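PDB 3V68: DUF2666 domain-containing protein from Pyrococcus furiosus, which is of unknown molecular function, belongs to the DUF2666 family and probably binds double-stranded DNA. Local coordinates for residues Glu191-Phe196 and Val209-Glu214; Asn112-Glu117 and Arg227-Lys232; Lys197-Glu202 and Ser231-Lys236; Ala182-Lys187 and Glu219-Tyr224. All coordinates share one frame; numbering follows the deposited sequence.

Contact 1 of 4, residues Glu191-Phe196 and Val209-Glu214; sequences EYFGGF and VQLFRE
Leu211 and Tyr192 slide past each other in opposite senses, and around this pair the end of helix 186-192 closes on helix 202-213. Leu211 CG lies 3.5 Å from Tyr192 CE1, and its CD1 sits against the CZ-OH end of the ring. The other branch, CD2, turns to the loop: it meets the ring of Phe196 at its edge, 3.6 Å from CE1, and also touches Phe193 CD1 at 4.0 Å. With CG anti to the backbone N (chi1 -176°), the tyrosine ring is carried across to the neighbouring helix, where OH donates to Leu211 O over 2.7 Å. The hydroxyl is tilted 25° from the carbonyl plane, and the same oxygen takes a weak backbone bond from Glu214 N. A phenylalanine in place of Tyr192, lacking the hydroxyl, would probably leave Leu211 O with little but that weak bond and loosen the tie between the two helices. Tyr192 CD1 lies over one face of the Phe193 ring, while the ring's edge turns to Phe212, with CZ 3.9 Å from Phe212 CB. Phe193 also packs on Glu228 and Met229 of helix 219-231, so a third helix joins in. A type I beta turn from Phe193 to Phe196 brings Phe196 round to the same leucine; helix end and turn thus pack together on helix 202-213, in the helical part of the second DUF2666 region.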
# COMPACT_ATOMS: atom_id res chain seq x y z
N GLU A 191 8.49 -9.33 -17.20
CA GLU A 191 9.21 -9.40 -18.46
C GLU A 191 8.75 -8.35 -19.47
O GLU A 191 9.54 -7.83 -20.24
CB GLU A 191 9.17 -10.81 -19.03
CG GLU A 191 10.02 -11.75 -18.20
CD GLU A 191 9.93 -13.20 -18.60
OE1 GLU A 191 9.59 -13.49 -19.77
OE2 GLU A 191 10.22 -14.05 -17.73
N TYR A 192 7.46 -8.01 -19.42
CA TYR A 192 6.90 -6.95 -20.26
C TYR A 192 7.66 -5.62 -20.12
O TYR A 192 7.90 -4.92 -21.11
CB TYR A 192 5.42 -6.77 -19.89
CG TYR A 192 4.65 -5.78 -20.72
CD1 TYR A 192 4.40 -4.49 -20.25
CD2 TYR A 192 4.12 -6.14 -21.96
CE1 TYR A 192 3.67 -3.58 -20.99
CE2 TYR A 192 3.38 -5.23 -22.72
CZ TYR A 192 3.16 -3.95 -22.22
OH TYR A 192 2.44 -3.05 -22.95
N PHE A 193 8.06 -5.29 -18.89
CA PHE A 193 8.78 -4.04 -18.61
C PHE A 193 10.30 -4.21 -18.59
O PHE A 193 11.03 -3.29 -18.20
CB PHE A 193 8.28 -3.45 -17.28
CG PHE A 193 6.89 -2.89 -17.36
CD1 PHE A 193 6.67 -1.62 -17.90
CD2 PHE A 193 5.80 -3.62 -16.89
CE1 PHE A 193 5.39 -1.09 -17.97
CE2 PHE A 193 4.51 -3.09 -16.95
CZ PHE A 193 4.30 -1.83 -17.49
N GLY A 194 10.78 -5.37 -19.03
CA GLY A 194 12.21 -5.72 -18.94
C GLY A 194 13.19 -4.85 -19.71
O GLY A 194 14.40 -4.92 -19.45
N GLY A 195 12.69 -4.05 -20.64
CA GLY A 195 13.52 -3.13 -21.42
C GLY A 195 13.86 -1.82 -20.73
O GLY A 195 14.49 -0.95 -21.33
N PHE A 196 13.44 -1.69 -19.47
CA PHE A 196 13.68 -0.49 -18.66
C PHE A 196 14.35 -0.84 -17.33
O PHE A 196 14.03 -1.86 -16.71
CB PHE A 196 12.36 0.21 -18.35
CG PHE A 196 11.66 0.75 -19.56
CD1 PHE A 196 10.76 -0.04 -20.27
CD2 PHE A 196 11.87 2.06 -19.98
CE1 PHE A 196 10.10 0.45 -21.40
CE2 PHE A 196 11.21 2.57 -21.10
CZ PHE A 196 10.32 1.76 -21.80
N VAL A 209 5.53 4.90 -19.53
CA VAL A 209 4.11 5.17 -19.31
C VAL A 209 3.29 4.69 -20.51
O VAL A 209 2.25 4.04 -20.34
CB VAL A 209 3.84 6.66 -19.01
CG1 VAL A 209 2.35 6.96 -19.05
CG2 VAL A 209 4.40 7.03 -17.66
N GLN A 210 3.78 4.99 -21.71
CA GLN A 210 3.12 4.53 -22.92
C GLN A 210 3.05 3.01 -22.98
O GLN A 210 2.00 2.44 -23.30
CB GLN A 210 3.82 5.10 -24.16
CG GLN A 210 3.15 4.75 -25.47
CD GLN A 210 1.76 5.36 -25.62
OE1 GLN A 210 1.47 6.42 -25.07
NE2 GLN A 210 0.91 4.70 -26.39
N LEU A 211 4.15 2.35 -22.65
CA LEU A 211 4.17 0.89 -22.60
C LEU A 211 3.16 0.35 -21.59
O LEU A 211 2.44 -0.61 -21.87
CB LEU A 211 5.58 0.37 -22.30
CG LEU A 211 5.76 -1.15 -22.39
CD1 LEU A 211 5.49 -1.67 -23.79
CD2 LEU A 211 7.14 -1.58 -21.91
N PHE A 212 3.08 0.99 -20.42
CA PHE A 212 2.05 0.62 -19.46
C PHE A 212 0.63 0.78 -20.04
O PHE A 212 -0.22 -0.10 -19.86
CB PHE A 212 2.16 1.42 -18.16
CG PHE A 212 0.88 1.42 -17.38
CD1 PHE A 212 0.55 0.34 -16.57
CD2 PHE A 212 -0.03 2.47 -17.52
CE1 PHE A 212 -0.66 0.31 -15.89
CE2 PHE A 212 -1.24 2.45 -16.84
CZ PHE A 212 -1.56 1.37 -16.02
N ARG A 213 0.38 1.89 -20.73
CA ARG A 213 -0.95 2.14 -21.29
C ARG A 213 -1.34 1.12 -22.35
O ARG A 213 -2.53 0.83 -22.53
CB ARG A 213 -1.06 3.56 -21.84
CG ARG A 213 -0.95 4.63 -20.77
CD ARG A 213 -1.54 5.93 -21.27
NE ARG A 213 -1.19 7.05 -20.41
CZ ARG A 213 -1.80 7.35 -19.26
NH1 ARG A 213 -2.82 6.61 -18.83
NH2 ARG A 213 -1.40 8.40 -18.56
N GLU A 214 -0.35 0.55 -23.03
CA GLU A 214 -0.59 -0.46 -24.05
C GLU A 214 -0.72 -1.87 -23.49
O GLU A 214 -1.00 -2.81 -24.24
CB GLU A 214 0.53 -0.41 -25.09
CG GLU A 214 0.52 0.86 -25.90
CD GLU A 214 1.83 1.13 -26.59
OE1 GLU A 214 1.90 2.14 -27.32
OE2 GLU A 214 2.79 0.35 -26.40

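Contact 2 of 4, residues Asn112-Glu117 and Arg227-Lys232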
# COMPACT_ATOMS: atom_id res chain seq x y z
N ASN A 112 -5.28 8.83 -8.60
CA ASN A 112 -6.26 9.27 -9.58
C ASN A 112 -5.71 9.33 -11.01
O ASN A 112 -6.46 9.62 -11.95
CB ASN A 112 -6.88 10.62 -9.18
CG ASN A 112 -7.66 10.54 -7.88
OD1 ASN A 112 -8.43 9.61 -7.66
ND2 ASN A 112 -7.48 11.54 -7.03
N GLU A 113 -4.42 9.04 -11.17
CA GLU A 113 -3.74 9.04 -12.47
C GLU A 113 -3.52 7.61 -13.00
O GLU A 113 -3.42 7.39 -14.21
CB GLU A 113 -2.38 9.73 -12.38
CG GLU A 113 -2.40 11.19 -11.89
CD GLU A 113 -2.40 12.20 -13.02
OE1 GLU A 113 -2.02 11.85 -14.16
OE2 GLU A 113 -2.77 13.37 -12.77
N LEU A 114 -3.44 6.65 -12.08
CA LEU A 114 -3.11 5.26 -12.40
C LEU A 114 -3.95 4.30 -11.57
O LEU A 114 -4.47 4.68 -10.52
CB LEU A 114 -1.62 5.00 -12.14
CG LEU A 114 -0.57 5.61 -13.07
CD1 LEU A 114 0.79 5.54 -12.41
CD2 LEU A 114 -0.55 4.89 -14.42
N PRO A 115 -4.09 3.04 -12.03
CA PRO A 115 -4.79 2.05 -11.21
C PRO A 115 -3.91 1.57 -10.05
O PRO A 115 -3.28 0.51 -10.12
CB PRO A 115 -5.10 0.92 -12.20
CG PRO A 115 -4.01 1.01 -13.21
CD PRO A 115 -3.68 2.47 -13.33
N ILE A 116 -3.85 2.39 -9.01
CA ILE A 116 -3.03 2.15 -7.83
C ILE A 116 -3.84 1.36 -6.79
O ILE A 116 -3.43 0.29 -6.35
CB ILE A 116 -2.53 3.48 -7.22
CG1 ILE A 116 -1.66 4.27 -8.22
CG2 ILE A 116 -1.80 3.24 -5.90
CD1 ILE A 116 -0.51 3.48 -8.85
N GLU A 117 -4.99 1.91 -6.41
CA GLU A 117 -5.94 1.18 -5.60
C GLU A 117 -6.50 0.03 -6.42
O GLU A 117 -6.64 0.13 -7.64
CB GLU A 117 -7.07 2.09 -5.11
CG GLU A 117 -6.59 3.15 -4.12
CD GLU A 117 -7.71 3.98 -3.54
OE1 GLU A 117 -8.51 4.56 -4.31
OE2 GLU A 117 -7.80 4.06 -2.30
N ARG A 227 2.30 -1.15 -10.82
CA ARG A 227 3.32 -1.30 -9.80
C ARG A 227 4.68 -1.63 -10.42
O ARG A 227 5.70 -1.09 -10.01
CB ARG A 227 2.91 -2.37 -8.78
CG ARG A 227 1.89 -1.84 -7.79
CD ARG A 227 1.16 -2.96 -7.07
NE ARG A 227 0.44 -2.43 -5.91
CZ ARG A 227 -0.72 -1.78 -5.98
NH1 ARG A 227 -1.32 -1.58 -7.15
NH2 ARG A 227 -1.27 -1.32 -4.87
N GLU A 228 4.69 -2.52 -11.41
CA GLU A 228 5.93 -2.87 -12.09
C GLU A 228 6.54 -1.67 -12.82
O GLU A 228 7.74 -1.44 -12.73
CB GLU A 228 5.72 -4.05 -13.05
CG GLU A 228 7.00 -4.56 -13.73
CD GLU A 228 8.04 -5.11 -12.76
OE1 GLU A 228 7.70 -5.46 -11.61
OE2 GLU A 228 9.22 -5.22 -13.16
N MET A 229 5.70 -0.91 -13.52
CA MET A 229 6.15 0.30 -14.22
C MET A 229 6.79 1.28 -13.24
O MET A 229 7.89 1.79 -13.48
CB MET A 229 4.99 0.96 -14.97
CG MET A 229 5.36 2.22 -15.74
SD MET A 229 5.30 3.73 -14.75
CE MET A 229 3.54 4.02 -14.67
N LEU A 230 6.11 1.52 -12.12
CA LEU A 230 6.62 2.41 -11.08
C LEU A 230 7.93 1.91 -10.45
O LEU A 230 8.80 2.72 -10.12
CB LEU A 230 5.56 2.64 -10.00
CG LEU A 230 4.33 3.43 -10.46
CD1 LEU A 230 3.26 3.38 -9.39
CD2 LEU A 230 4.66 4.87 -10.86
N SER A 231 8.08 0.60 -10.31
CA SER A 231 9.29 0.03 -9.72
C SER A 231 10.55 0.37 -10.53
O SER A 231 11.64 0.48 -9.96
CB SER A 231 9.16 -1.49 -9.54
OG SER A 231 9.46 -2.18 -10.74
N LYS A 232 10.38 0.55 -11.83
CA LYS A 232 11.51 0.87 -12.71
C LYS A 232 12.03 2.28 -12.47
O LYS A 232 13.16 2.61 -12.85
CB LYS A 232 11.14 0.68 -14.19
CG LYS A 232 10.71 -0.74 -14.57
CD LYS A 232 11.75 -1.79 -14.18
CE LYS A 232 11.36 -3.17 -14.70
NZ LYS A 232 12.14 -4.25 -14.02
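Ile116 lays its CD1 against Leu230 CD1 at 3.8 Å, the two side chains crossing at about a right angle. Leu230 comes from helix 219-231, Ile116 from the irregular chain that follows helix 91-110. Beside them Leu114 points its CD1 into the same apolar layer, 4.2 Å from Leu230 CD2; it also borders the methyl of Met229, which is modelled in two conformations, so that touch is less certain. Arg227 makes the polar part. Its chain is extended from CG to NE, which sets the guanidinium end-on to the backbone of Ile116, and both terminal nitrogens hold one atom: NH1 reaches Ile116 O at 2.9 Å and NH2 reaches it at 3.1 Å. The oxygen lies close to the guanidinium plane. NH1 approaches in the carbonyl plane, on a lone pair of Ile116 O, whereas NH2 is tilted 26° from it. NE makes a salt bridge with Asp238, whose carboxylate probably eases the approach of Arg107, and NH1 also bonds to Arg223 O. Two donors on one carbonyl tie the loop to the helix, and these further bonds probably help hold the guanidinium in place. A leucine in place of Arg227, without a guanidinium, would probably leave Asp238 without its mate and the Ile116 loop less firmly held. The loop bends at Pro115, the centre of an inverse gamma turn. Helices border the apolar part: 66-73 supplies Leu66 against Leu114 and Leu70 against Leu230, 91-110 adds Arg107 and Leu110, and 202-213 brings Phe212 onto Leu114 and Pro115.

Contact 3 of 4, residues Lys197-Glu202 and Ser231-Lys236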
# COMPACT_ATOMS: atom_id res chain seq x y z
N LYS A 197 15.27 0.02 -16.91
CA LYS A 197 15.94 -0.11 -15.62
C LYS A 197 16.41 1.26 -15.13
O LYS A 197 16.98 2.03 -15.90
CB LYS A 197 17.14 -1.07 -15.72
CG LYS A 197 17.80 -1.34 -14.38
CD LYS A 197 18.91 -2.37 -14.47
CE LYS A 197 19.41 -2.71 -13.07
NZ LYS A 197 20.39 -3.82 -13.06
N LYS A 198 16.15 1.56 -13.86
CA LYS A 198 16.55 2.82 -13.24
C LYS A 198 16.20 4.04 -14.11
O LYS A 198 17.07 4.83 -14.49
CB LYS A 198 18.05 2.80 -12.89
CG LYS A 198 18.36 2.32 -11.48
CD LYS A 198 18.25 0.81 -11.34
CE LYS A 198 18.54 0.36 -9.91
NZ LYS A 198 19.96 0.59 -9.51
N VAL A 199 14.91 4.16 -14.41
CA VAL A 199 14.38 5.20 -15.30
C VAL A 199 14.42 6.58 -14.63
O VAL A 199 13.83 6.77 -13.57
CB VAL A 199 12.93 4.86 -15.74
CG1 VAL A 199 12.33 5.98 -16.58
CG2 VAL A 199 12.90 3.54 -16.50
N LYS A 200 15.10 7.52 -15.28
CA LYS A 200 15.30 8.87 -14.71
C LYS A 200 14.92 10.00 -15.68
O LYS A 200 14.36 11.01 -15.26
CB LYS A 200 16.75 9.04 -14.24
CG LYS A 200 17.11 8.22 -13.00
CD LYS A 200 18.62 8.02 -12.86
CE LYS A 200 19.29 9.19 -12.15
NZ LYS A 200 20.75 8.95 -11.97
N LYS A 201 15.22 9.81 -16.96
CA LYS A 201 15.02 10.85 -17.98
C LYS A 201 13.55 10.98 -18.40
O LYS A 201 12.82 9.99 -18.46
CB LYS A 201 15.89 10.57 -19.20
CG LYS A 201 17.39 10.55 -18.92
CD LYS A 201 18.23 10.25 -20.17
CE LYS A 201 18.47 8.75 -20.36
NZ LYS A 201 17.32 8.05 -21.01
N GLU A 202 13.14 12.22 -18.69
CA GLU A 202 11.78 12.53 -19.15
C GLU A 202 11.37 11.69 -20.36
O GLU A 202 10.23 11.21 -20.43
CB GLU A 202 11.65 14.01 -19.51
CG GLU A 202 11.37 14.94 -18.35
CD GLU A 202 11.25 16.40 -18.77
OE1 GLU A 202 10.82 17.23 -17.95
OE2 GLU A 202 11.59 16.71 -19.94
N SER A 231 8.08 0.60 -10.31
CA SER A 231 9.29 0.03 -9.72
C SER A 231 10.55 0.37 -10.53
O SER A 231 11.64 0.48 -9.96
CB SER A 231 9.16 -1.49 -9.54
OG SER A 231 9.46 -2.18 -10.74
N LYS A 232 10.38 0.55 -11.83
CA LYS A 232 11.51 0.87 -12.71
C LYS A 232 12.03 2.28 -12.47
O LYS A 232 13.16 2.61 -12.85
CB LYS A 232 11.14 0.68 -14.19
CG LYS A 232 10.71 -0.74 -14.57
CD LYS A 232 11.75 -1.79 -14.18
CE LYS A 232 11.36 -3.17 -14.70
NZ LYS A 232 12.14 -4.25 -14.02
N LEU A 233 11.20 3.12 -11.85
CA LEU A 233 11.58 4.47 -11.45
C LEU A 233 12.00 4.52 -9.98
O LEU A 233 12.35 5.59 -9.47
CB LEU A 233 10.41 5.43 -11.68
CG LEU A 233 10.13 5.97 -13.08
CD1 LEU A 233 9.55 4.90 -13.99
CD2 LEU A 233 9.17 7.15 -12.99
N GLY A 234 11.96 3.38 -9.30
CA GLY A 234 12.27 3.30 -7.87
C GLY A 234 11.13 3.81 -7.01
O GLY A 234 11.33 4.20 -5.86
N LEU A 235 9.92 3.81 -7.58
CA LEU A 235 8.75 4.28 -6.86
C LEU A 235 7.90 3.13 -6.34
O LEU A 235 7.81 2.08 -6.97
CB LEU A 235 7.90 5.18 -7.76
CG LEU A 235 8.51 6.52 -8.19
CD1 LEU A 235 7.64 7.20 -9.24
CD2 LEU A 235 8.75 7.46 -7.01
N LYS A 236 7.29 3.34 -5.18
CA LYS A 236 6.42 2.34 -4.55
C LYS A 236 5.10 2.98 -4.17
O LYS A 236 5.07 4.16 -3.82
CB LYS A 236 7.07 1.77 -3.29
CG LYS A 236 8.32 0.96 -3.53
CD LYS A 236 8.96 0.59 -2.20
CE LYS A 236 10.08 -0.43 -2.38
NZ LYS A 236 10.60 -0.89 -1.06
O HOH W 1 14.58 6.65 -10.80
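Lys232 O accepts the backbone N-H of Val199 at 2.8 Å, a nearly straight bond with an N-H...O angle of 163°, in which the donor is tilted 24° from the carbonyl plane. Lys198 N is also close to this oxygen, but its angle is too poor for a bond. A second link runs through water: one molecule donates to Val199 O at 2.9 Å and to Leu233 O at 2.8 Å, tying the carbonyls of the two loops that a direct bond could not join. Between these polar links sits Val199, which takes up most of the apolar contact. Its CB is 3.8 Å from Leu233 CD1. A chi1 of 176° turns CG1 away from the backbone N, onto the same leucine branch, while CG2 touches Lys232 CB at 4.1 Å. The valine side chain thus straddles two successive residues of the other loop, its two methyls dividing them. Val199 also packs on Glu204 and Ile205 of helix 202-213, and Leu233 on Ile208 of that helix and on Leu70 of helix 66-73. The chain of Lys232 bends at CG, and its NZ turns back to Glu228, one turn earlier, in a salt bridge whose hydrogen bond is weak. Behind the contact Gly234 has positive phi, and its N bonds to Ser231 O at 3.0 Å, while Leu235 N probably bonds to Leu230 O. This is a Schellman motif ending helix 219-231, and its reversal presents the carbonyls of Lys232 and Leu233 to the loop leading into helix 202-213.

Contact 4 of 4, residues Ala182-Lys187 and Glu219-Tyr224; sequences ADVDDK and EFEVRY
The Schellman motif that ends helix 160-181 delivers Ala182 and Val184 to the side of helix 219-231. Asp183, with positive phi, is its C-prime residue, and the reversal there lets the residues on both sides of it reach the same helix. Ala182 CB lies 3.9 Å from Phe220 CG, oblique to the ring. Val184 takes the larger share. Its CG1, anti to the backbone N (chi1 170°), approaches Tyr224 CD2 at 3.9 Å, while CG2 rests 4.0 Å from Glu221 CG and 4.1 Å from Phe220 CB. The two methyls are wedged among three side chains drawn from little more than one turn of the partner helix. In this short connection between helices the next element starts at once: Asp185 is the N-cap of helix 186-192, its OD1 accepting from Lys188 N. Glu221 offers Val184 its aliphatic part, its OE1 accepting from Asn218 N. Tyr224 sends OH to Val175 O in helix 160-181, where its ring also packs on Ile178; a bound methylpentanediol, probably from the crystallisation liquor, lies about 3 Å from its side chain at the nearest atoms. Phe220 also packs on Ala30, Met31 and Ser34 of helix 26-43.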
# COMPACT_ATOMS: atom_id res chain seq x y z
N ALA A 182 -6.61 -14.15 -8.36
CA ALA A 182 -7.01 -13.66 -9.68
C ALA A 182 -6.17 -14.23 -10.83
O ALA A 182 -6.32 -13.81 -11.98
CB ALA A 182 -7.02 -12.14 -9.70
N ASP A 183 -5.31 -15.20 -10.52
CA ASP A 183 -4.42 -15.82 -11.53
C ASP A 183 -3.71 -14.78 -12.41
O ASP A 183 -3.78 -14.84 -13.64
CB ASP A 183 -5.19 -16.82 -12.42
CG ASP A 183 -5.54 -18.11 -11.71
OD1 ASP A 183 -6.31 -18.90 -12.30
OD2 ASP A 183 -5.05 -18.34 -10.59
N VAL A 184 -3.06 -13.82 -11.76
CA VAL A 184 -2.28 -12.81 -12.46
C VAL A 184 -0.91 -13.40 -12.78
O VAL A 184 -0.21 -13.87 -11.88
CB VAL A 184 -2.12 -11.53 -11.60
CG1 VAL A 184 -1.10 -10.56 -12.21
CG2 VAL A 184 -3.46 -10.83 -11.38
N ASP A 185 -0.53 -13.38 -14.06
CA ASP A 185 0.79 -13.84 -14.48
C ASP A 185 1.80 -12.71 -14.25
O ASP A 185 2.12 -11.95 -15.17
CB ASP A 185 0.76 -14.29 -15.95
CG ASP A 185 2.05 -15.00 -16.38
OD1 ASP A 185 3.05 -14.98 -15.64
OD2 ASP A 185 2.04 -15.59 -17.49
N ASP A 186 2.27 -12.61 -13.02
CA ASP A 186 3.17 -11.53 -12.63
C ASP A 186 4.55 -11.66 -13.28
O ASP A 186 5.21 -10.65 -13.52
CB ASP A 186 3.27 -11.39 -11.10
CG ASP A 186 3.72 -12.67 -10.40
OD1 ASP A 186 3.31 -13.78 -10.81
OD2 ASP A 186 4.48 -12.56 -9.41
N LYS A 187 4.96 -12.89 -13.58
CA LYS A 187 6.22 -13.13 -14.28
C LYS A 187 6.19 -12.48 -15.66
O LYS A 187 7.16 -11.81 -16.06
CB LYS A 187 6.50 -14.63 -14.39
CG LYS A 187 7.77 -14.98 -15.16
CD LYS A 187 7.95 -16.49 -15.28
CE LYS A 187 8.77 -16.86 -16.51
NZ LYS A 187 8.06 -16.53 -17.78
N GLU A 219 -8.82 -6.01 -14.85
CA GLU A 219 -8.79 -5.04 -13.77
C GLU A 219 -7.73 -5.34 -12.71
O GLU A 219 -7.18 -4.41 -12.13
CB GLU A 219 -10.18 -4.88 -13.12
CG GLU A 219 -10.72 -6.12 -12.41
CD GLU A 219 -12.17 -5.97 -11.98
OE1 GLU A 219 -12.58 -4.86 -11.55
OE2 GLU A 219 -12.91 -6.97 -12.05
N PHE A 220 -7.43 -6.61 -12.46
CA PHE A 220 -6.42 -6.96 -11.47
C PHE A 220 -5.01 -6.88 -12.03
O PHE A 220 -4.11 -6.32 -11.40
CB PHE A 220 -6.71 -8.32 -10.84
CG PHE A 220 -7.99 -8.34 -10.08
CD1 PHE A 220 -8.07 -7.73 -8.82
CD2 PHE A 220 -9.13 -8.93 -10.61
CE1 PHE A 220 -9.27 -7.72 -8.11
CE2 PHE A 220 -10.34 -8.92 -9.91
CZ PHE A 220 -10.40 -8.32 -8.66
N GLU A 221 -4.84 -7.42 -13.24
CA GLU A 221 -3.54 -7.42 -13.91
C GLU A 221 -2.95 -6.02 -14.09
O GLU A 221 -1.73 -5.85 -13.98
CB GLU A 221 -3.65 -8.13 -15.27
CG GLU A 221 -3.91 -9.62 -15.17
CD GLU A 221 -4.34 -10.24 -16.49
OE1 GLU A 221 -5.00 -9.55 -17.30
OE2 GLU A 221 -4.03 -11.42 -16.73
N VAL A 222 -3.80 -5.03 -14.36
CA VAL A 222 -3.32 -3.65 -14.56
C VAL A 222 -2.74 -3.01 -13.29
O VAL A 222 -1.85 -2.18 -13.39
CB VAL A 222 -4.37 -2.72 -15.22
CG1 VAL A 222 -4.77 -3.25 -16.60
CG2 VAL A 222 -5.59 -2.51 -14.31
N ARG A 223 -3.24 -3.40 -12.12
CA ARG A 223 -2.68 -2.92 -10.84
C ARG A 223 -1.24 -3.37 -10.67
O ARG A 223 -0.42 -2.64 -10.11
CB ARG A 223 -3.50 -3.39 -9.64
CG ARG A 223 -4.61 -2.44 -9.20
CD ARG A 223 -5.78 -2.49 -10.17
NE ARG A 223 -6.74 -1.43 -9.89
CZ ARG A 223 -7.82 -1.18 -10.63
NH1 ARG A 223 -8.09 -1.91 -11.71
NH2 ARG A 223 -8.62 -0.18 -10.28
N TYR A 224 -0.93 -4.58 -11.15
CA TYR A 224 0.43 -5.10 -11.06
C TYR A 224 1.32 -4.52 -12.14
O TYR A 224 2.50 -4.27 -11.89
CB TYR A 224 0.41 -6.64 -11.06
CG TYR A 224 -0.24 -7.16 -9.80
CD1 TYR A 224 0.49 -7.26 -8.62
CD2 TYR A 224 -1.59 -7.50 -9.77
CE1 TYR A 224 -0.10 -7.70 -7.44
CE2 TYR A 224 -2.20 -7.94 -8.61
CZ TYR A 224 -1.45 -8.05 -7.45
OH TYR A 224 -2.05 -8.49 -6.31

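Overall arrangement
Contacts 4, 2 and 3 follow helix 219-231 from its first turns to its Schellman end; contact 1 joins the two helices before it. Contacts 2 and 4 are buried, contact 2 lying deepest, its centre about 11 Å from the centre of the chain; contacts 1 and 3 lie farther out and are only partly buried. Chemistry follows place. Contact 4 is purely apolar across its segments, contact 2 adds a two-nitrogen arginine grip on a carbonyl to aliphatic packing, contact 1 is aromatic with one hydroxyl bond, and contact 3 adds a backbone bond and a water bridge to a small valine-leucine contact. Contacts 2 and 3 share Ser231 and Lys232, with a probable Leu230 O - Leu235 N bond between them.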